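Local coordinates for protein Non-reducing end alpha-L-arabinofuranosidase BoGH43B (Bacteroides ovatus, PDB 5JOZ) that removes terminal non-reducing alpha-L-arabinofuranosyl residues from xyloglucan side branches, turning S units into X units during xyloglucan breakdown, at residues S359-Q365 with V479-A485; E161-A167 with P210-Y214. All blocks are in the same frame, centred on the assembly; numbering follows the deposited sequence.

Interaction 1 (S359-Q365 with V479-A485); sequences SFIGRRQ and VFIGMYA
Phe480 sets one ring face under Arg364 CA and runs beside the Arg364 side chain at one end of an antiparallel strand pair, 359-364 with 480-485. From its CB, which sits 3.7 Å from Arg363 O, the ring runs along the neighbouring strand. CD2 comes to 3.4 Å from Arg363 C, and CE2 passes Arg364 N. At the tip, CZ meets Arg364 CG at 3.5 Å. Arg364 CA stands over the centre of the ring, and the guanidinium runs alongside, its plane turned 57° from the ring and one face offset over Phe480 CZ. Arg364 NE is held by Met13 O, while Tyr35 stacks on the Phe480 ring, so this corner faces the catalytic domain.

Between the strands, backbone bonds alternate; Arg363 N to Ile481 O (2.8 Å) and Gln365 N to Val479 O (3.0 Å) secure this end. Gly362 and Gly482 form a non-hydrogen-bonded pair whose CA atoms approach to 3.4 Å. The Phe360 ring, with CG anti to the backbone N (chi1 171°), reaches across to Gly482 CA, where a side chain would collide with Phe360 CZ. On the other face, Met483 CE packs 4.2 Å from Ile361 CB, and both residues lean on Leu343 and Leu345 of the second sheet of the concanavalin A-like sandwich. At the far end, a water links Ser359 N with Ala485 O.

The chemistry is thus mostly backbone pairing closed over by hydrocarbon, with charge confined to the Arg363 and Arg364 end, where the guanidinium of Arg364 is fixed by an aromatic neighbour and a carbonyl of the other domain.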
loop_
_atom_site.group_PDB
_atom_site.type_symbol
_atom_site.label_atom_id
_atom_site.label_comp_id
_atom_site.label_asym_id
_atom_site.label_seq_id
_atom_site.Cartn_x
_atom_site.Cartn_y
_atom_site.Cartn_z
ATOM N N SER A 359 -2.129 -15.625 -12.079
ATOM C CA SER A 359 -1.602 -14.768 -13.140
ATOM C C SER A 359 -2.361 -13.412 -13.185
ATOM O O SER A 359 -3.249 -13.177 -14.013
ATOM C CB SER A 359 -1.652 -15.496 -14.488
ATOM O OG SER A 359 -1.082 -16.798 -14.384
ATOM N N PHE A 360 -1.987 -12.543 -12.258
ATOM C CA PHE A 360 -2.602 -11.239 -12.064
ATOM C C PHE A 360 -1.470 -10.234 -11.967
ATOM O O PHE A 360 -0.474 -10.493 -11.289
ATOM C CB PHE A 360 -3.425 -11.228 -10.766
ATOM C CG PHE A 360 -3.931 -9.860 -10.365
ATOM C CD1 PHE A 360 -3.128 -8.986 -9.628
ATOM C CD2 PHE A 360 -5.214 -9.460 -10.694
ATOM C CE1 PHE A 360 -3.590 -7.745 -9.255
ATOM C CE2 PHE A 360 -5.689 -8.216 -10.324
ATOM C CZ PHE A 360 -4.874 -7.357 -9.605
ATOM N N ILE A 361 -1.618 -9.113 -12.662
ATOM C CA ILE A 361 -0.676 -7.999 -12.585
ATOM C C ILE A 361 -1.506 -6.723 -12.559
ATOM O O ILE A 361 -2.239 -6.416 -13.511
ATOM C CB ILE A 361 0.314 -7.976 -13.771
ATOM C CG1 ILE A 361 1.007 -9.350 -13.902
ATOM C CG2 ILE A 361 1.352 -6.858 -13.592
ATOM C CD1 ILE A 361 2.148 -9.431 -14.902
ATOM N N GLY A 362 -1.408 -5.985 -11.463
ATOM C CA GLY A 362 -2.268 -4.829 -11.277
ATOM C C GLY A 362 -1.604 -3.660 -10.608
ATOM O O GLY A 362 -0.421 -3.702 -10.261
ATOM N N ARG A 363 -2.390 -2.607 -10.433
ATOM C CA ARG A 363 -1.920 -1.444 -9.738
ATOM C C ARG A 363 -3.006 -0.808 -8.902
ATOM O O ARG A 363 -4.198 -0.954 -9.187
ATOM C CB ARG A 363 -1.304 -0.457 -10.724
ATOM C CG ARG A 363 -2.281 0.350 -11.553
ATOM C CD ARG A 363 -1.595 1.581 -12.111
ATOM N NE ARG A 363 -0.914 1.316 -13.365
ATOM C CZ ARG A 363 -0.201 2.213 -14.032
ATOM N NH1 ARG A 363 -0.047 3.448 -13.569
ATOM N NH2 ARG A 363 0.370 1.865 -15.175
ATOM N N ARG A 364 -2.554 -0.083 -7.884
ATOM C CA ARG A 364 -3.413 0.611 -6.945
ATOM C C ARG A 364 -4.358 1.588 -7.652
ATOM O O ARG A 364 -3.922 2.359 -8.510
ATOM C CB ARG A 364 -2.557 1.411 -5.962
ATOM C CG ARG A 364 -1.712 0.584 -5.004
ATOM C CD ARG A 364 -0.517 1.384 -4.527
ATOM N NE ARG A 364 0.333 0.638 -3.592
ATOM C CZ ARG A 364 1.172 -0.355 -3.910
ATOM N NH1 ARG A 364 1.309 -0.784 -5.170
ATOM N NH2 ARG A 364 1.893 -0.938 -2.943
ATOM N N GLN A 365 -5.644 1.545 -7.311
ATOM C CA GLN A 365 -6.561 2.601 -7.745
ATOM C C GLN A 365 -6.247 3.888 -6.966
ATOM O O GLN A 365 -6.630 4.049 -5.812
ATOM C CB GLN A 365 -8.016 2.200 -7.575
ATOM C CG GLN A 365 -8.952 3.142 -8.325
ATOM C CD GLN A 365 -10.406 2.879 -8.040
ATOM O OE1 GLN A 365 -10.782 1.760 -7.709
ATOM N NE2 GLN A 365 -11.240 3.914 -8.172
ATOM N N VAL A 479 -8.469 -1.153 -3.294
ATOM C CA VAL A 479 -8.672 -1.735 -4.624
ATOM C C VAL A 479 -7.421 -1.691 -5.521
ATOM O O VAL A 479 -6.724 -0.677 -5.596
ATOM C CB VAL A 479 -9.853 -1.035 -5.346
ATOM C CG1 VAL A 479 -9.913 -1.418 -6.820
ATOM C CG2 VAL A 479 -11.173 -1.373 -4.651
ATOM N N PHE A 480 -7.152 -2.801 -6.197
ATOM C CA PHE A 480 -6.205 -2.819 -7.310
ATOM C C PHE A 480 -6.977 -3.114 -8.577
ATOM O O PHE A 480 -7.910 -3.920 -8.560
ATOM C CB PHE A 480 -5.152 -3.903 -7.123
ATOM C CG PHE A 480 -4.033 -3.514 -6.219
ATOM C CD1 PHE A 480 -4.262 -3.300 -4.877
ATOM C CD2 PHE A 480 -2.743 -3.387 -6.704
ATOM C CE1 PHE A 480 -3.222 -2.953 -4.016
ATOM C CE2 PHE A 480 -1.699 -3.038 -5.854
ATOM C CZ PHE A 480 -1.943 -2.825 -4.505
ATOM N N ILE A 481 -6.576 -2.484 -9.667
ATOM C CA ILE A 481 -7.120 -2.784 -10.990
ATOM C C ILE A 481 -5.977 -3.424 -11.753
ATOM O O ILE A 481 -4.868 -2.893 -11.753
ATOM C CB ILE A 481 -7.678 -1.521 -11.669
ATOM C CG1 ILE A 481 -8.804 -0.961 -10.780
ATOM C CG2 ILE A 481 -8.185 -1.825 -13.076
ATOM C CD1 ILE A 481 -9.652 0.126 -11.391
ATOM N N GLY A 482 -6.235 -4.582 -12.365
ATOM C CA GLY A 482 -5.180 -5.346 -13.005
ATOM C C GLY A 482 -5.571 -6.282 -14.129
ATOM O O GLY A 482 -6.725 -6.677 -14.266
ATOM N N MET A 483 -4.561 -6.641 -14.914
ATOM C CA MET A 483 -4.665 -7.650 -15.972
ATOM C C MET A 483 -4.692 -9.022 -15.315
ATOM O O MET A 483 -4.060 -9.231 -14.275
ATOM C CB MET A 483 -3.479 -7.542 -16.933
ATOM C CG MET A 483 -3.423 -6.203 -17.648
ATOM S SD MET A 483 -1.863 -5.828 -18.450
ATOM C CE MET A 483 -0.824 -5.500 -17.030
ATOM N N TYR A 484 -5.424 -9.944 -15.920
ATOM C CA TYR A 484 -5.699 -11.240 -15.304
ATOM C C TYR A 484 -5.921 -12.319 -16.358
ATOM O O TYR A 484 -6.530 -12.053 -17.392
ATOM C CB TYR A 484 -6.939 -11.122 -14.418
ATOM C CG TYR A 484 -7.352 -12.387 -13.712
ATOM C CD1 TYR A 484 -6.546 -12.942 -12.726
ATOM C CD2 TYR A 484 -8.573 -13.021 -14.003
ATOM C CE1 TYR A 484 -6.928 -14.091 -12.045
ATOM C CE2 TYR A 484 -8.965 -14.176 -13.328
ATOM C CZ TYR A 484 -8.134 -14.704 -12.350
ATOM O OH TYR A 484 -8.475 -15.848 -11.667
ATOM N N ALA A 485 -5.419 -13.521 -16.069
ATOM C CA ALA A 485 -5.701 -14.725 -16.832
ATOM C C ALA A 485 -5.817 -15.946 -15.899
ATOM O O ALA A 485 -5.020 -16.110 -14.991
ATOM C CB ALA A 485 -4.596 -14.953 -17.848
HETATM O O HOH W 1 -3.796 -17.883 -13.409
#

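Interaction 2 (E161-A167 with P210-Y214); sequences EALRKVA and PWGPY
With chi1 at 75°, Arg164 CG lies between the backbone N and the carbonyl carbon, and a bend at chi3 (76°) swings the guanidinium over the six-membered ring of Trp211. Arg164 CZ stands 4.7 Å from that ring's centroid, a cation-pi contact over the face, with the two planes 51° apart. Arg164 NH2 also donates to a lone pair of Ala162 O, lying in that carbonyl's plane at 3.2 Å, which steadies the group. The Glu161 side chain meets the indole at about a right angle, bringing OE2 to 3.2 Å from Trp211 CZ2, while its OE1 makes a salt bridge with Lys135.

Farther along, Val166 CG1 packs on Trp211 CE3 at 4.0 Å, and Val166 O meets the edge of the Tyr214 ring near CD1 (3.5 Å). The same O takes a bond from a water that accepts one from Tyr214 N. Ala167 CB rests 3.8 Å from Tyr214 CD1. The Tyr214 hydroxyl reaches back to donate to Pro210 O, bracing a turn that includes a cis peptide before Pro213. A leucine in place of Tyr214 would probably leave Pro210 O without this donor and free the turn to shift.

The arrangement joins neighbouring blades of the five-bladed beta-propeller of family 43 enzymes: the outermost strand of the third blade, 159-168, lies against the loop linking strands 201-207 and 215-216 of the fourth.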
loop_
_atom_site.group_PDB
_atom_site.type_symbol
_atom_site.label_atom_id
_atom_site.label_comp_id
_atom_site.label_asym_id
_atom_site.label_seq_id
_atom_site.Cartn_x
_atom_site.Cartn_y
_atom_site.Cartn_z
ATOM N N GLU A 161 21.138 -5.302 24.172
ATOM C CA GLU A 161 20.348 -5.039 25.392
ATOM C C GLU A 161 18.945 -5.569 25.112
ATOM O O GLU A 161 18.311 -5.164 24.137
ATOM C CB GLU A 161 20.305 -3.540 25.762
ATOM C CG GLU A 161 21.668 -2.838 25.772
ATOM C CD GLU A 161 21.644 -1.389 26.281
ATOM O OE1 GLU A 161 22.340 -0.545 25.662
ATOM O OE2 GLU A 161 20.962 -1.093 27.301
ATOM N N ALA A 162 18.465 -6.479 25.956
ATOM C CA ALA A 162 17.211 -7.180 25.692
ATOM C C ALA A 162 15.986 -6.302 25.869
ATOM O O ALA A 162 16.016 -5.300 26.583
ATOM C CB ALA A 162 17.089 -8.403 26.575
ATOM N N LEU A 163 14.910 -6.722 25.210
ATOM C CA LEU A 163 13.615 -6.079 25.306
ATOM C C LEU A 163 13.137 -5.998 26.741
ATOM O O LEU A 163 13.224 -6.981 27.467
ATOM C CB LEU A 163 12.562 -6.870 24.524
ATOM C CG LEU A 163 12.702 -7.004 23.015
ATOM C CD1 LEU A 163 11.474 -7.715 22.476
ATOM C CD2 LEU A 163 12.873 -5.649 22.353
ATOM N N ARG A 164 12.620 -4.834 27.133
ATOM C CA ARG A 164 11.853 -4.701 28.373
ATOM C C ARG A 164 10.758 -3.637 28.246
ATOM O O ARG A 164 10.881 -2.701 27.448
ATOM C CB ARG A 164 12.784 -4.373 29.537
ATOM C CG ARG A 164 13.306 -2.944 29.576
ATOM C CD ARG A 164 14.636 -2.864 30.314
ATOM N NE ARG A 164 15.726 -3.378 29.483
ATOM C CZ ARG A 164 16.931 -3.743 29.921
ATOM N NH1 ARG A 164 17.257 -3.667 31.215
ATOM N NH2 ARG A 164 17.828 -4.196 29.043
ATOM N N LYS A 165 9.701 -3.789 29.046
ATOM C CA LYS A 165 8.621 -2.799 29.127
ATOM C C LYS A 165 9.158 -1.457 29.655
ATOM O O LYS A 165 9.806 -1.405 30.713
ATOM C CB LYS A 165 7.478 -3.325 30.011
ATOM C CG LYS A 165 6.292 -2.384 30.234
ATOM C CD LYS A 165 5.217 -3.075 31.084
ATOM C CE LYS A 165 4.252 -2.114 31.778
ATOM N NZ LYS A 165 3.134 -1.651 30.903
ATOM N N VAL A 166 8.915 -0.396 28.883
ATOM C CA VAL A 166 9.289 0.976 29.256
ATOM C C VAL A 166 8.089 1.922 29.417
ATOM O O VAL A 166 8.183 2.921 30.121
ATOM C CB VAL A 166 10.286 1.599 28.244
ATOM C CG1 VAL A 166 11.558 0.784 28.180
ATOM C CG2 VAL A 166 9.678 1.742 26.842
ATOM N N ALA A 167 6.978 1.642 28.745
ATOM C CA ALA A 167 5.794 2.515 28.814
ATOM C C ALA A 167 4.597 1.708 28.378
ATOM O O ALA A 167 4.728 0.519 28.141
ATOM C CB ALA A 167 5.981 3.728 27.907
ATOM N N PRO A 210 15.650 6.786 28.223
ATOM C CA PRO A 210 15.002 5.847 27.298
ATOM C C PRO A 210 14.113 4.819 27.987
ATOM O O PRO A 210 13.049 4.458 27.456
ATOM C CB PRO A 210 16.183 5.108 26.642
ATOM C CG PRO A 210 17.396 5.916 26.920
ATOM C CD PRO A 210 17.123 6.667 28.188
ATOM N N TRP A 211 14.546 4.372 29.168
ATOM C CA TRP A 211 13.924 3.251 29.867
ATOM C C TRP A 211 12.760 3.671 30.749
ATOM O O TRP A 211 12.191 2.829 31.446
ATOM C CB TRP A 211 14.982 2.467 30.680
ATOM C CG TRP A 211 16.236 2.202 29.872
ATOM C CD1 TRP A 211 17.433 2.864 29.970
ATOM C CD2 TRP A 211 16.387 1.263 28.805
ATOM N NE1 TRP A 211 18.321 2.378 29.040
ATOM C CE2 TRP A 211 17.708 1.396 28.312
ATOM C CE3 TRP A 211 15.533 0.320 28.212
ATOM C CZ2 TRP A 211 18.200 0.611 27.266
ATOM C CZ3 TRP A 211 16.022 -0.464 27.171
ATOM C CH2 TRP A 211 17.347 -0.315 26.711
ATOM N N GLY A 212 12.402 4.954 30.730
ATOM C CA GLY A 212 11.235 5.447 31.463
ATOM C C GLY A 212 11.563 5.939 32.866
ATOM O O GLY A 212 12.735 5.992 33.233
ATOM N N PRO A 213 10.554 6.300 33.666
ATOM C CA PRO A 213 9.144 6.246 33.298
ATOM C C PRO A 213 8.717 7.412 32.396
ATOM O O PRO A 213 9.286 8.509 32.473
ATOM C CB PRO A 213 8.446 6.328 34.657
ATOM C CG PRO A 213 9.342 7.209 35.463
ATOM C CD PRO A 213 10.749 7.010 34.945
ATOM N N TYR A 214 7.726 7.154 31.546
ATOM C CA TYR A 214 7.222 8.139 30.594
ATOM C C TYR A 214 5.964 8.775 31.134
ATOM O O TYR A 214 5.159 8.107 31.789
ATOM C CB TYR A 214 6.924 7.495 29.235
ATOM C CG TYR A 214 8.164 7.138 28.447
ATOM C CD1 TYR A 214 8.936 6.025 28.793
ATOM C CD2 TYR A 214 8.575 7.912 27.366
ATOM C CE1 TYR A 214 10.077 5.691 28.084
ATOM C CE2 TYR A 214 9.719 7.593 26.648
ATOM C CZ TYR A 214 10.463 6.479 27.004
ATOM O OH TYR A 214 11.584 6.149 26.290
HETATM O O HOH W 2 6.694 4.500 31.722
#

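Interactions 1 and 2 sit on opposite sides of the chain's centre, with centres 44 Å apart and nearest atoms about 28 Å apart, so neither touches the other. They follow one another along the chain. Interaction 2 stays within the propeller, joining two blades at the surface, away from the annotated sites. Interaction 1 is buried and pairs two strands of the C-terminal sandwich, yet also touches the propeller through Arg364 and Phe480. The side chain of Arg364 is about 11 Å from that of Asp16, the probable proton acceptor, and that of Met483 is about 10 Å from the calcium ion bound by Asp313, Gly341 and Asp499.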